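Ribosomal RNA small subunit methyltransferase E (Neisseria gonorrhoeae, PDB 5VM8) probably transfers a methyl group from S-adenosyl methionine to N3 of a uridine in the RNA of the small ribosomal subunit. Local coordinates at residues 12-17 against 24-29; 139-144 against 150-155; 159-164 against 210-215; 166-169 against 173-176. All coordinates share one frame; numbering follows the deposited sequence.

Overall arrangement
From the N terminus, interaction 1 closes first. It joins the end of strand 11-13 to the turn between strand 23-25 and helix 28-36 in the PUA domain. Interaction 2 closes later, folding the loop 150-155 back on helix 128-147 of the methyltransferase domain. The two touch through Tyr13, which packs on Ile141 and Val152 and so links the domains. Interaction 3 spans the longest loop, from helix 161-165 to helix 207-215. Interaction 4 is nested inside that loop, a short return into strand 173-177. Ile176 of this strand meets Tyr161 and Ala213. Interactions 1 and 3 lie on opposite sides of the chain's centre, with centres 38 Å apart.

Interaction 1: 12-17 against 24-29; sequences FYLPEN and VDLPDN
Leu26 and Leu14 meet through one methyl group each. CD2 of Leu26 lies 4.0 Å from CD2 of Leu14, and the two side chains cross at about a right angle. Leu26 is buried. Its side chain also packs on Leu34 of helix 28-36 and Leu47 of strand 44-48, and its backbone is hydrogen-bonded to that of Ala67. The pair thus helps to fill the core of the PUA domain. In its five-stranded mixed sheet, strands 11-13 and 23-25 are the two outermost, so this contact joins the chain just past one edge strand to the chain just past the other. Pro27 comes next and is the N-cap residue of helix 28-36. Its CB is directed at segment 12-17, and its ring meets a methyl of Leu14. The tightest approach is there, with Pro27 CD 3.5 Å from Leu14 CD1; Pro27 CG follows at 3.8 Å from the same methyl. Leu14 can serve both residues because its CG is anti to the backbone N (chi1 176°), which carries the forked end across to them. Leu14 O also accepts a hydrogen bond from Glu16 N at 2.6 Å, around an inverse gamma turn centred on Pro15.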
loop_
_atom_site.group_PDB
_atom_site.type_symbol
_atom_site.label_atom_id
_atom_site.label_comp_id
_atom_site.label_asym_id
_atom_site.label_seq_id
_atom_site.Cartn_x
_atom_site.Cartn_y
_atom_site.Cartn_z
ATOM N N PHE A 12 6.989 -15.063 2.125
ATOM C CA PHE A 12 6.981 -14.957 0.679
ATOM C C PHE A 12 5.542 -14.871 0.195
ATOM O O PHE A 12 4.690 -15.669 0.598
ATOM C CB PHE A 12 7.713 -16.148 0.054
ATOM C CG PHE A 12 9.107 -16.331 0.588
ATOM C CD1 PHE A 12 10.156 -15.542 0.120
ATOM C CD2 PHE A 12 9.363 -17.254 1.590
ATOM C CE1 PHE A 12 11.429 -15.684 0.634
ATOM C CE2 PHE A 12 10.634 -17.410 2.101
ATOM C CZ PHE A 12 11.665 -16.620 1.629
ATOM N N TYR A 13 5.286 -13.892 -0.666
ATOM C CA TYR A 13 3.993 -13.699 -1.305
ATOM C C TYR A 13 3.832 -14.710 -2.436
ATOM O O TYR A 13 4.678 -14.781 -3.331
ATOM C CB TYR A 13 3.903 -12.276 -1.845
ATOM C CG TYR A 13 2.689 -12.007 -2.692
ATOM C CD1 TYR A 13 1.408 -12.028 -2.148
ATOM C CD2 TYR A 13 2.818 -11.793 -4.053
ATOM C CE1 TYR A 13 0.297 -11.790 -2.936
ATOM C CE2 TYR A 13 1.723 -11.561 -4.847
ATOM C CZ TYR A 13 0.466 -11.561 -4.292
ATOM O OH TYR A 13 -0.617 -11.328 -5.111
ATOM N N LEU A 14 2.766 -15.506 -2.384
ATOM C CA LEU A 14 2.458 -16.488 -3.423
ATOM C C LEU A 14 0.956 -16.433 -3.695
ATOM O O LEU A 14 0.160 -17.015 -2.939
ATOM C CB LEU A 14 2.901 -17.893 -3.019
ATOM C CG LEU A 14 2.551 -19.043 -3.972
ATOM C CD1 LEU A 14 3.313 -18.935 -5.257
ATOM C CD2 LEU A 14 2.786 -20.404 -3.327
ATOM N N PRO A 15 0.524 -15.720 -4.742
ATOM C CA PRO A 15 -0.919 -15.550 -4.977
ATOM C C PRO A 15 -1.587 -16.811 -5.505
ATOM O O PRO A 15 -2.109 -16.808 -6.624
ATOM C CB PRO A 15 -0.971 -14.438 -6.028
ATOM C CG PRO A 15 0.307 -14.610 -6.786
ATOM C CD PRO A 15 1.336 -15.049 -5.775
ATOM N N GLU A 16 -1.592 -17.881 -4.716
ATOM C CA GLU A 16 -2.173 -19.149 -5.135
ATOM C C GLU A 16 -2.915 -19.789 -3.969
ATOM O O GLU A 16 -2.593 -19.557 -2.801
ATOM C CB GLU A 16 -1.100 -20.111 -5.676
ATOM N N ASN A 17 -3.927 -20.587 -4.298
ATOM C CA ASN A 17 -4.657 -21.339 -3.286
ATOM C C ASN A 17 -3.849 -22.561 -2.848
ATOM O O ASN A 17 -3.409 -23.359 -3.682
ATOM C CB ASN A 17 -6.022 -21.762 -3.828
ATOM C CG ASN A 17 -7.168 -21.299 -2.950
ATOM O OD1 ASN A 17 -7.376 -21.825 -1.855
ATOM N ND2 ASN A 17 -7.926 -20.318 -3.429
ATOM N N VAL A 24 3.683 -28.253 -3.818
ATOM C CA VAL A 24 3.676 -27.622 -5.135
ATOM C C VAL A 24 4.969 -26.830 -5.302
ATOM O O VAL A 24 5.578 -26.387 -4.322
ATOM C CB VAL A 24 2.423 -26.728 -5.337
ATOM C CG1 VAL A 24 2.417 -26.057 -6.713
ATOM C CG2 VAL A 24 1.148 -27.553 -5.147
ATOM N N ASP A 25 5.385 -26.648 -6.560
ATOM C CA ASP A 25 6.628 -25.963 -6.897
ATOM C C ASP A 25 6.421 -24.453 -6.971
ATOM O O ASP A 25 5.463 -23.981 -7.590
ATOM C CB ASP A 25 7.174 -26.482 -8.231
ATOM N N LEU A 26 7.344 -23.693 -6.321
ATOM C CA LEU A 26 7.316 -22.247 -6.126
ATOM C C LEU A 26 7.779 -21.514 -7.386
ATOM O O LEU A 26 8.605 -22.030 -8.139
ATOM C CB LEU A 26 8.207 -21.857 -4.950
ATOM C CG LEU A 26 7.813 -22.447 -3.595
ATOM C CD1 LEU A 26 8.975 -22.385 -2.618
ATOM C CD2 LEU A 26 6.606 -21.700 -3.037
ATOM N N PRO A 27 7.287 -20.293 -7.612
ATOM C CA PRO A 27 7.616 -19.564 -8.847
ATOM C C PRO A 27 9.055 -19.060 -8.868
ATOM O O PRO A 27 9.781 -19.092 -7.875
ATOM C CB PRO A 27 6.619 -18.399 -8.841
ATOM C CG PRO A 27 6.329 -18.179 -7.410
ATOM C CD PRO A 27 6.370 -19.523 -6.754
ATOM N N ASP A 28 9.449 -18.556 -10.042
ATOM C CA ASP A 28 10.831 -18.146 -10.269
ATOM C C ASP A 28 11.255 -17.008 -9.345
ATOM O O ASP A 28 12.427 -16.936 -8.955
ATOM C CB ASP A 28 10.998 -17.724 -11.734
ATOM C CG ASP A 28 12.445 -17.467 -12.119
ATOM O OD1 ASP A 28 13.223 -18.441 -12.226
ATOM O OD2 ASP A 28 12.798 -16.287 -12.333
ATOM N N ASN A 29 10.325 -16.125 -8.973
ATOM C CA ASN A 29 10.671 -15.010 -8.093
ATOM C C ASN A 29 10.907 -15.463 -6.655
ATOM O O ASN A 29 11.721 -14.863 -5.943
ATOM C CB ASN A 29 9.584 -13.933 -8.133
ATOM C CG ASN A 29 8.288 -14.372 -7.472
ATOM O OD1 ASN A 29 7.987 -15.560 -7.387
ATOM N ND2 ASN A 29 7.523 -13.406 -6.986
#

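Interaction 2: 139-144 against 150-155; sequences IVISAC and NTVPPV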
loop_
_atom_site.group_PDB
_atom_site.type_symbol
_atom_site.label_atom_id
_atom_site.label_comp_id
_atom_site.label_asym_id
_atom_site.label_seq_id
_atom_site.Cartn_x
_atom_site.Cartn_y
_atom_site.Cartn_z
ATOM N N ILE A 139 7.150 -3.088 -4.772
ATOM C CA ILE A 139 7.530 -2.473 -3.498
ATOM C C ILE A 139 6.470 -2.748 -2.436
ATOM O O ILE A 139 6.787 -3.059 -1.283
ATOM C CB ILE A 139 7.789 -0.968 -3.665
ATOM C CG1 ILE A 139 9.071 -0.718 -4.445
ATOM C CG2 ILE A 139 7.840 -0.259 -2.305
ATOM C CD1 ILE A 139 9.144 0.708 -5.002
ATOM N N VAL A 140 5.198 -2.667 -2.815
ATOM C CA VAL A 140 4.113 -2.957 -1.884
ATOM C C VAL A 140 4.178 -4.410 -1.411
ATOM O O VAL A 140 3.974 -4.709 -0.230
ATOM C CB VAL A 140 2.764 -2.614 -2.541
ATOM C CG1 VAL A 140 1.598 -3.272 -1.792
ATOM C CG2 VAL A 140 2.592 -1.088 -2.614
ATOM N N ILE A 141 4.430 -5.338 -2.332
ATOM C CA ILE A 141 4.465 -6.750 -1.977
ATOM C C ILE A 141 5.586 -7.019 -0.983
ATOM O O ILE A 141 5.406 -7.731 0.021
ATOM C CB ILE A 141 4.617 -7.587 -3.258
ATOM C CG1 ILE A 141 3.290 -7.602 -4.016
ATOM C CG2 ILE A 141 5.137 -9.000 -2.946
ATOM C CD1 ILE A 141 3.422 -8.038 -5.462
ATOM N N SER A 142 6.761 -6.448 -1.247
ATOM C CA SER A 142 7.891 -6.616 -0.345
ATOM C C SER A 142 7.580 -6.062 1.039
ATOM O O SER A 142 7.948 -6.669 2.054
ATOM C CB SER A 142 9.120 -5.929 -0.927
ATOM O OG SER A 142 9.619 -6.693 -2.006
ATOM N N ALA A 143 6.885 -4.922 1.093
ATOM C CA ALA A 143 6.559 -4.315 2.375
ATOM C C ALA A 143 5.587 -5.179 3.149
ATOM O O ALA A 143 5.647 -5.217 4.381
ATOM C CB ALA A 143 5.985 -2.903 2.179
ATOM N N CYS A 144 4.727 -5.916 2.444
ATOM C CA CYS A 144 3.858 -6.867 3.122
ATOM C C CYS A 144 4.651 -8.053 3.658
ATOM O O CYS A 144 4.395 -8.533 4.772
ATOM C CB CYS A 144 2.749 -7.334 2.181
ATOM S SG CYS A 144 1.574 -6.010 1.771
ATOM N N ASN A 150 -0.616 -10.261 5.552
ATOM C CA ASN A 150 -1.050 -11.329 4.669
ATOM C C ASN A 150 -2.092 -10.853 3.673
ATOM O O ASN A 150 -2.565 -11.649 2.851
ATOM C CB ASN A 150 -1.569 -12.505 5.488
ATOM C CG ASN A 150 -0.468 -13.166 6.277
ATOM O OD1 ASN A 150 0.710 -13.060 5.930
ATOM N ND2 ASN A 150 -0.834 -13.833 7.348
ATOM N N THR A 151 -2.475 -9.582 3.762
ATOM C CA THR A 151 -3.338 -8.931 2.795
ATOM C C THR A 151 -2.487 -7.905 2.073
ATOM O O THR A 151 -1.804 -7.100 2.712
ATOM C CB THR A 151 -4.528 -8.274 3.486
ATOM O OG1 THR A 151 -5.256 -9.292 4.175
ATOM C CG2 THR A 151 -5.433 -7.630 2.457
ATOM N N VAL A 152 -2.462 -7.979 0.739
ATOM C CA VAL A 152 -1.636 -7.116 -0.081
ATOM C C VAL A 152 -2.524 -5.988 -0.621
ATOM O O VAL A 152 -3.488 -6.283 -1.345
ATOM C CB VAL A 152 -0.958 -7.881 -1.227
ATOM C CG1 VAL A 152 -0.234 -6.914 -2.159
ATOM C CG2 VAL A 152 0.019 -8.911 -0.666
ATOM N N PRO A 153 -2.290 -4.741 -0.242
ATOM C CA PRO A 153 -3.089 -3.643 -0.797
ATOM C C PRO A 153 -2.809 -3.501 -2.280
ATOM O O PRO A 153 -1.649 -3.579 -2.706
ATOM C CB PRO A 153 -2.616 -2.406 -0.008
ATOM C CG PRO A 153 -1.314 -2.790 0.645
ATOM C CD PRO A 153 -1.318 -4.296 0.777
ATOM N N PRO A 154 -3.839 -3.336 -3.106
ATOM C CA PRO A 154 -3.602 -3.167 -4.549
ATOM C C PRO A 154 -3.032 -1.794 -4.864
ATOM O O PRO A 154 -3.316 -0.808 -4.180
ATOM C CB PRO A 154 -5.001 -3.319 -5.158
ATOM C CG PRO A 154 -5.918 -2.802 -4.068
ATOM C CD PRO A 154 -5.268 -3.233 -2.758
ATOM N N VAL A 155 -2.191 -1.739 -5.889
ATOM C CA VAL A 155 -1.822 -0.470 -6.511
ATOM C C VAL A 155 -2.676 -0.373 -7.771
ATOM O O VAL A 155 -2.481 -1.129 -8.728
ATOM C CB VAL A 155 -0.325 -0.381 -6.831
ATOM C CG1 VAL A 155 0.019 1.020 -7.316
ATOM C CG2 VAL A 155 0.540 -0.790 -5.625
#
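Val140 and Cys144, one helical turn apart, form the tight half of this contact with Pro153. CG1 of Val140 is 3.4 Å from the carbonyl O of Pro153 and 3.8 Å from its ring atom CG. The sulfur of Cys144 presses on the same ring, with SG 3.5 Å from Pro153 CD. Both side chains point from helix 128-147 toward the loop, and all three residues are buried. Val140 divides its branches. A chi1 of 163° sets CG1 opposite the backbone N and against Pro153, while CG2 turns to Val155 and lies 3.7 Å from Val155 CG2. Val105 of helix 94-106 also packs on Val140 and Cys144.

The other half is looser and partly exposed. Ile141 CG1 stands 4.0 Å from Val152 CG1. Tyr13 of the PUA domain packs on both residues, so this margin also belongs to the domain interface. Thr151 has its CB directed away; its carbonyl O lies 3.7 Å from Cys144 SG.

The contact rests on van der Waals packing, mostly between apolar side chains. Beyond it, Val155 N is held by Gln137 OE1, which ties the loop to the same helix. Helix 128-147 links strand 111-116 to its parallel neighbour 159-160, and the loop 150-155 is the return leg of this beta-alpha-beta crossover in the SPOUT-family domain.

Interaction 3: 159-164 against 210-215; sequences IGYREA and EQQAFE
Two connections of the parallel-sheet methyltransferase domain meet here, where Tyr161 of helix 161-165 reaches helix 207-215. A chi1 of 172° swings its ring away from the backbone N, and the phenol end arrives beside Ala213. Tyr161 OH is 3.3 Å from Ala213 CB. The same oxygen lies 3.8 Å from Ala213 N and is hydrogen-bonded to the carbonyl O of Glu209. The buried hydroxyl is thus satisfied by the backbone of the helix that it packs against.

Gln212 comes to the ring from its edge. Its chain is extended beyond CG and brings OE1 to 3.9 Å from Tyr161 CE2 and 4.1 Å from Tyr161 CD2. OE1 lies in the ring plane, while the amide plane is turned 44° from that of the ring. An oxygen so placed faces ring hydrogens, which is probably mildly favourable. Gln212 is partly exposed.

Trp205 also meets the Tyr161 ring, with the planes at about 45°. Ile176 of strand 173-177 packs on both Ala213 and Tyr161. The CB of Glu210 is directed away, and its OE1 is hydrogen-bonded to Ser178 OG and Asn180 ND2.

In the chain, helix 207-215 connects strands 195-199 and 219-222, which flank strand 173-177 in the sheet. The contact therefore pairs two helices of separate crossovers in the SPOUT fold, whose hallmark is a trefoil knot.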
loop_
_atom_site.group_PDB
_atom_site.type_symbol
_atom_site.label_atom_id
_atom_site.label_comp_id
_atom_site.label_asym_id
_atom_site.label_seq_id
_atom_site.Cartn_x
_atom_site.Cartn_y
_atom_site.Cartn_z
ATOM N N ILE A 159 -4.684 6.779 -13.157
ATOM C CA ILE A 159 -5.695 7.640 -13.755
ATOM C C ILE A 159 -5.334 9.089 -13.457
ATOM O O ILE A 159 -4.520 9.390 -12.582
ATOM C CB ILE A 159 -7.121 7.336 -13.236
ATOM C CG1 ILE A 159 -7.158 7.267 -11.701
ATOM C CG2 ILE A 159 -7.642 6.050 -13.822
ATOM C CD1 ILE A 159 -8.526 6.833 -11.130
ATOM N N GLY A 160 -6.005 10.001 -14.152
ATOM C CA GLY A 160 -5.817 11.399 -13.860
ATOM C C GLY A 160 -6.506 11.799 -12.572
ATOM O O GLY A 160 -7.362 11.095 -12.039
ATOM N N TYR A 161 -6.105 12.961 -12.065
ATOM C CA TYR A 161 -6.659 13.479 -10.821
ATOM C C TYR A 161 -8.172 13.661 -10.907
ATOM O O TYR A 161 -8.920 13.169 -10.051
ATOM C CB TYR A 161 -5.964 14.794 -10.491
ATOM C CG TYR A 161 -6.540 15.578 -9.342
ATOM C CD1 TYR A 161 -6.122 15.334 -8.024
ATOM C CD2 TYR A 161 -7.456 16.602 -9.569
ATOM C CE1 TYR A 161 -6.630 16.081 -6.966
ATOM C CE2 TYR A 161 -7.975 17.343 -8.519
ATOM C CZ TYR A 161 -7.553 17.089 -7.228
ATOM O OH TYR A 161 -8.058 17.835 -6.197
ATOM N N ARG A 162 -8.642 14.333 -11.962
ATOM C CA ARG A 162 -10.063 14.652 -12.074
ATOM C C ARG A 162 -10.919 13.391 -12.082
ATOM O O ARG A 162 -11.906 13.300 -11.341
ATOM C CB ARG A 162 -10.308 15.479 -13.341
ATOM N N GLU A 163 -10.511 12.375 -12.850
ATOM C CA GLU A 163 -11.285 11.142 -12.921
ATOM C C GLU A 163 -11.334 10.438 -11.568
ATOM O O GLU A 163 -12.358 9.843 -11.215
ATOM C CB GLU A 163 -10.700 10.211 -13.982
ATOM C CG GLU A 163 -11.494 8.918 -14.151
ATOM C CD GLU A 163 -10.780 7.880 -15.000
ATOM O OE1 GLU A 163 -9.805 8.251 -15.688
ATOM O OE2 GLU A 163 -11.186 6.693 -14.971
ATOM N N ALA A 164 -10.241 10.502 -10.793
ATOM C CA ALA A 164 -10.185 9.845 -9.490
ATOM C C ALA A 164 -11.065 10.509 -8.433
ATOM O O ALA A 164 -11.341 9.882 -7.402
ATOM C CB ALA A 164 -8.744 9.809 -8.975
ATOM N N GLU A 210 -7.526 22.294 -6.050
ATOM C CA GLU A 210 -8.133 22.362 -4.722
ATOM C C GLU A 210 -9.628 22.616 -4.825
ATOM O O GLU A 210 -10.421 21.982 -4.116
ATOM C CB GLU A 210 -7.456 23.446 -3.894
ATOM C CG GLU A 210 -6.003 23.126 -3.575
ATOM C CD GLU A 210 -5.344 24.201 -2.730
ATOM O OE1 GLU A 210 -4.715 23.856 -1.716
ATOM O OE2 GLU A 210 -5.452 25.401 -3.102
ATOM N N GLN A 211 -10.024 23.551 -5.698
ATOM C CA GLN A 211 -11.438 23.808 -5.931
ATOM C C GLN A 211 -12.172 22.550 -6.357
ATOM O O GLN A 211 -13.268 22.263 -5.860
ATOM C CB GLN A 211 -11.612 24.898 -6.980
ATOM C CG GLN A 211 -11.815 26.269 -6.391
ATOM C CD GLN A 211 -13.123 26.405 -5.641
ATOM O OE1 GLN A 211 -13.213 27.176 -4.692
ATOM N NE2 GLN A 211 -14.152 25.684 -6.081
ATOM N N GLN A 212 -11.588 21.780 -7.271
ATOM C CA GLN A 212 -12.272 20.576 -7.720
ATOM C C GLN A 212 -12.495 19.618 -6.560
ATOM O O GLN A 212 -13.592 19.072 -6.405
ATOM C CB GLN A 212 -11.484 19.918 -8.857
ATOM C CG GLN A 212 -11.751 20.583 -10.224
ATOM C CD GLN A 212 -10.602 20.440 -11.229
ATOM O OE1 GLN A 212 -9.843 19.474 -11.198
ATOM N NE2 GLN A 212 -10.488 21.414 -12.138
ATOM N N ALA A 213 -11.478 19.454 -5.704
ATOM C CA ALA A 213 -11.595 18.595 -4.534
ATOM C C ALA A 213 -12.643 19.134 -3.574
ATOM O O ALA A 213 -13.508 18.385 -3.108
ATOM C CB ALA A 213 -10.229 18.453 -3.849
ATOM N N PHE A 214 -12.634 20.444 -3.331
ATOM C CA PHE A 214 -13.655 21.050 -2.480
ATOM C C PHE A 214 -15.061 20.787 -3.042
ATOM O O PHE A 214 -15.989 20.433 -2.303
ATOM C CB PHE A 214 -13.361 22.553 -2.352
ATOM C CG PHE A 214 -14.337 23.320 -1.479
ATOM C CD1 PHE A 214 -15.602 23.653 -1.931
ATOM C CD2 PHE A 214 -13.962 23.736 -0.203
ATOM C CE1 PHE A 214 -16.477 24.352 -1.122
ATOM C CE2 PHE A 214 -14.831 24.441 0.601
ATOM C CZ PHE A 214 -16.090 24.749 0.141
ATOM N N GLU A 215 -15.240 20.976 -4.352
ATOM C CA GLU A 215 -16.532 20.689 -4.979
ATOM C C GLU A 215 -16.866 19.194 -4.976
ATOM O O GLU A 215 -18.042 18.824 -4.937
ATOM C CB GLU A 215 -16.547 21.252 -6.402
ATOM C CG GLU A 215 -16.565 22.768 -6.449
ATOM C CD GLU A 215 -16.244 23.292 -7.824
ATOM O OE1 GLU A 215 -15.996 22.456 -8.721
ATOM O OE2 GLU A 215 -16.255 24.527 -8.015
#

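Interaction 4: 166-169 against 173-176; sequences DKMP and TKLI
Met168 lays its side chain against the aliphatic part of Lys174. Its CB already faces strand 173-177, and the chain then folds back on itself. CG sits between the backbone N and the carbonyl carbon (chi1 70°), and further bends follow at chi2 and chi3. The middle of the side chain does the touching as a result. Met168 SD is 3.8 Å from Lys174 CD, and Met168 CG is 3.9 Å from the same carbon. The two side chains run obliquely past each other. Met168 also packs on Val196 of the neighbouring strand 195-199.

This surface contact sits at the start of strand 173-177 in the parallel sheet of the SPOUT-type domain. The loop after helix 161-165 turns here into strand 173-177, which is hydrogen-bonded through its backbone to Val196 on strand 195-199 and to Gln219 on strand 219-222. Lys174 and Ile176 project to one face of this strand, and Phe218 lies against Lys174.

Pro169 follows, exposed, and takes part through its carbonyl O. Lys174 bends at chi3 (-87°) and chi4, which swings NZ round to 4.0 Å from Pro169 O. That distance is long, and any attraction between the ammonium group and the carbonyl is probably weak. NZ makes a weak hydrogen bond to the carbonyl O of Asn172, just before the strand.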
loop_
_atom_site.group_PDB
_atom_site.type_symbol
_atom_site.label_atom_id
_atom_site.label_comp_id
_atom_site.label_asym_id
_atom_site.label_seq_id
_atom_site.Cartn_x
_atom_site.Cartn_y
_atom_site.Cartn_z
ATOM N N ASP A 166 -14.233 11.431 -8.627
ATOM C CA ASP A 166 -15.588 10.911 -8.671
ATOM C C ASP A 166 -15.654 9.403 -8.410
ATOM O O ASP A 166 -16.657 8.770 -8.756
ATOM C CB ASP A 166 -16.211 11.235 -10.033
ATOM C CG ASP A 166 -15.661 12.525 -10.638
ATOM O OD1 ASP A 166 -15.420 13.480 -9.871
ATOM O OD2 ASP A 166 -15.468 12.583 -11.878
ATOM N N LYS A 167 -14.620 8.810 -7.808
ATOM C CA LYS A 167 -14.551 7.353 -7.748
ATOM C C LYS A 167 -15.258 6.760 -6.527
ATOM O O LYS A 167 -16.065 5.836 -6.666
ATOM C CB LYS A 167 -13.082 6.906 -7.783
ATOM N N MET A 168 -14.980 7.269 -5.336
ATOM C CA MET A 168 -15.461 6.647 -4.111
ATOM C C MET A 168 -16.934 6.972 -3.881
ATOM O O MET A 168 -17.468 7.925 -4.455
ATOM C CB MET A 168 -14.604 7.083 -2.913
ATOM C CG MET A 168 -14.755 8.528 -2.465
ATOM S SD MET A 168 -14.318 9.751 -3.718
ATOM C CE MET A 168 -12.669 9.239 -4.217
ATOM N N PRO A 169 -17.627 6.181 -3.061
ATOM C CA PRO A 169 -19.020 6.510 -2.750
ATOM C C PRO A 169 -19.098 7.803 -1.956
ATOM O O PRO A 169 -18.135 8.243 -1.321
ATOM C CB PRO A 169 -19.503 5.315 -1.913
ATOM C CG PRO A 169 -18.551 4.209 -2.212
ATOM C CD PRO A 169 -17.228 4.886 -2.476
ATOM N N THR A 173 -15.372 9.216 3.913
ATOM C CA THR A 173 -14.700 10.381 4.467
ATOM C C THR A 173 -13.599 10.782 3.503
ATOM O O THR A 173 -12.700 9.984 3.211
ATOM C CB THR A 173 -14.152 10.066 5.869
ATOM O OG1 THR A 173 -15.254 9.970 6.792
ATOM C CG2 THR A 173 -13.187 11.160 6.354
ATOM N N LYS A 174 -13.695 11.986 2.972
ATOM C CA LYS A 174 -12.901 12.423 1.828
ATOM C C LYS A 174 -12.021 13.579 2.281
ATOM O O LYS A 174 -12.518 14.662 2.614
ATOM C CB LYS A 174 -13.810 12.799 0.659
ATOM C CG LYS A 174 -14.802 11.681 0.326
ATOM C CD LYS A 174 -15.615 11.974 -0.957
ATOM C CE LYS A 174 -16.878 12.790 -0.684
ATOM N NZ LYS A 174 -17.939 11.985 -0.027
ATOM N N LEU A 175 -10.722 13.322 2.307
ATOM C CA LEU A 175 -9.727 14.180 2.915
ATOM C C LEU A 175 -8.675 14.539 1.876
ATOM O O LEU A 175 -8.232 13.677 1.113
ATOM C CB LEU A 175 -9.078 13.455 4.107
ATOM C CG LEU A 175 -10.088 13.034 5.179
ATOM C CD1 LEU A 175 -9.380 12.404 6.364
ATOM C CD2 LEU A 175 -10.984 14.205 5.652
ATOM N N ILE A 176 -8.280 15.812 1.850
ATOM C CA ILE A 176 -7.160 16.267 1.048
ATOM C C ILE A 176 -6.207 17.034 1.953
ATOM O O ILE A 176 -6.644 17.879 2.749
ATOM C CB ILE A 176 -7.622 17.116 -0.162
ATOM C CG1 ILE A 176 -6.420 17.552 -0.985
ATOM C CG2 ILE A 176 -8.459 18.316 0.273
ATOM C CD1 ILE A 176 -6.765 18.324 -2.270
#